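Local coordinates for protein gamma-glutamyltranspeptidase (Klebsiella pneumoniae subsp. pneumoniae, PDB 5HFT) that catalyses the conversion of oxamate to oxalate in uric acid degradation and belongs to the gamma-glutamyltransferase family of Ntn hydrolases, at residues L94-Y98 / I99-V103. Sequence-based numbering, arbitrary orientation.
Sequences LFTRY and ILQGV
F95 O receives the backbone N-H of both I99 and L100, marking a pi-type widening near the C-terminal end of helix 88-101, which packs against strand 76-82 in this Ntn-hydrolase subunit. The bond from L100 N, 3.2 Å from F95 O, lies in the carbonyl plane and is fairly straight (N-H...O 153°); the one from I99 N is shorter but weak. Two residues beyond L100, G102, with positive phi, takes the chain out of its helical path. Its N bonds weakly to Y98 O, while V103 N reaches back to R97 O (3.2 Å), sitting 35° out of that carbonyl's plane. R97 O also accepts a weak bond from Q101 N.

On the side facing the other protein chain of the assembly, the F95 ring, carried anti to its own N (chi1 167°), is approached by I99 and L100 from the same side of its plane. I99 CD1 meets F95 CD1 at 3.6 Å, and L100 CG meets F95 CE2 at 3.7 Å, both obliquely. L100 CD1 also rests on T96 CB and OG1. Beside them, the extended Q101 chain brings OE1 to 3.8 Å from R97 CG, but its NE2 bonds to backbone of the other protein chain. The R97 guanidinium likewise turns elsewhere, giving NH2 to P112 O.

Y98 is buried, touching M77 of strand 76-82 and L105 and S108 of helix 105-110. I99 CG1 lies 3.8 Å from Y98 CD2, while V103 O approaches the ring's edge near its plane, 3.2 Å from Y98 CD1.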
loop_
_atom_site.group_PDB
_atom_site.type_symbol
_atom_site.label_atom_id
_atom_site.label_comp_id
_atom_site.label_asym_id
_atom_site.label_seq_id
_atom_site.Cartn_x
_atom_site.Cartn_y
_atom_site.Cartn_z
ATOM N N LEU C 94 0.017 9.946 15.172
ATOM C CA LEU C 94 -1.401 10.004 14.831
ATOM C C LEU C 94 -2.253 9.303 15.885
ATOM O O LEU C 94 -3.330 9.792 16.242
ATOM C CB LEU C 94 -1.639 9.416 13.439
ATOM C CG LEU C 94 -3.099 9.141 13.056
ATOM C CD1 LEU C 94 -4.014 10.344 13.298
ATOM C CD2 LEU C 94 -3.163 8.702 11.599
ATOM N N PHE C 95 -1.763 8.192 16.434
ATOM C CA PHE C 95 -2.484 7.503 17.503
ATOM C C PHE C 95 -2.584 8.375 18.742
ATOM O O PHE C 95 -3.665 8.540 19.317
ATOM C CB PHE C 95 -1.789 6.184 17.840
ATOM C CG PHE C 95 -2.272 5.548 19.117
ATOM C CD1 PHE C 95 -3.418 4.770 19.130
ATOM C CD2 PHE C 95 -1.575 5.724 20.302
ATOM C CE1 PHE C 95 -3.856 4.192 20.288
ATOM C CE2 PHE C 95 -2.012 5.154 21.461
ATOM C CZ PHE C 95 -3.149 4.381 21.457
ATOM N N THR C 96 -1.452 8.904 19.200
ATOM C CA THR C 96 -1.470 9.665 20.439
ATOM C C THR C 96 -2.226 10.984 20.264
ATOM O O THR C 96 -2.984 11.385 21.150
ATOM C CB THR C 96 -0.040 9.877 20.952
ATOM O OG1 THR C 96 -0.086 10.518 22.229
ATOM C CG2 THR C 96 0.757 10.735 20.035
ATOM N N ARG C 97 -2.072 11.656 19.120
ATOM C CA ARG C 97 -2.800 12.903 18.893
ATOM C C ARG C 97 -4.298 12.659 18.763
ATOM O O ARG C 97 -5.097 13.222 19.520
ATOM C CB ARG C 97 -2.270 13.609 17.646
ATOM C CG ARG C 97 -1.267 14.694 17.954
ATOM C CD ARG C 97 -0.224 14.718 16.881
ATOM N NE ARG C 97 0.803 15.721 17.111
ATOM C CZ ARG C 97 1.882 15.844 16.343
ATOM N NH1 ARG C 97 2.071 15.018 15.316
ATOM N NH2 ARG C 97 2.783 16.780 16.602
ATOM N N TYR C 98 -4.707 11.835 17.796
ATOM C CA TYR C 98 -6.137 11.672 17.552
ATOM C C TYR C 98 -6.806 10.904 18.682
ATOM O O TYR C 98 -7.728 11.408 19.336
ATOM C CB TYR C 98 -6.386 10.984 16.209
ATOM C CG TYR C 98 -7.862 10.796 15.939
ATOM C CD1 TYR C 98 -8.715 11.890 15.777
ATOM C CD2 TYR C 98 -8.404 9.535 15.844
ATOM C CE1 TYR C 98 -10.071 11.722 15.536
ATOM C CE2 TYR C 98 -9.757 9.351 15.608
ATOM C CZ TYR C 98 -10.590 10.442 15.455
ATOM O OH TYR C 98 -11.932 10.221 15.214
ATOM N N ILE C 99 -6.353 9.676 18.926
ATOM C CA ILE C 99 -7.024 8.800 19.883
ATOM C C ILE C 99 -6.796 9.277 21.317
ATOM O O ILE C 99 -7.745 9.421 22.095
ATOM C CB ILE C 99 -6.569 7.343 19.668
ATOM C CG1 ILE C 99 -6.846 6.943 18.210
ATOM C CG2 ILE C 99 -7.285 6.412 20.615
ATOM C CD1 ILE C 99 -6.773 5.477 17.932
ATOM N N LEU C 100 -5.538 9.498 21.706
ATOM C CA LEU C 100 -5.264 9.779 23.111
ATOM C C LEU C 100 -5.615 11.196 23.504
ATOM O O LEU C 100 -6.009 11.432 24.654
ATOM C CB LEU C 100 -3.799 9.540 23.451
ATOM C CG LEU C 100 -3.256 8.143 23.223
ATOM C CD1 LEU C 100 -1.819 8.071 23.713
ATOM C CD2 LEU C 100 -4.154 7.134 23.892
ATOM N N GLN C 101 -5.469 12.152 22.598
ATOM C CA GLN C 101 -5.523 13.552 22.982
ATOM C C GLN C 101 -6.713 14.312 22.404
ATOM O O GLN C 101 -6.829 15.520 22.651
ATOM C CB GLN C 101 -4.204 14.226 22.601
ATOM C CG GLN C 101 -3.031 13.575 23.315
ATOM C CD GLN C 101 -1.692 14.168 22.942
ATOM O OE1 GLN C 101 -1.452 14.527 21.784
ATOM N NE2 GLN C 101 -0.796 14.254 23.916
ATOM N N GLY C 102 -7.617 13.646 21.677
ATOM C CA GLY C 102 -8.815 14.281 21.145
ATOM C C GLY C 102 -8.603 15.318 20.057
ATOM O O GLY C 102 -9.584 15.916 19.603
ATOM N N VAL C 103 -7.370 15.521 19.594
ATOM C CA VAL C 103 -7.071 16.430 18.476
ATOM C C VAL C 103 -7.889 16.023 17.256
ATOM O O VAL C 103 -7.968 14.819 16.939
ATOM C CB VAL C 103 -5.566 16.394 18.155
ATOM C CG1 VAL C 103 -5.226 17.338 17.008
ATOM C CG2 VAL C 103 -4.737 16.701 19.405
#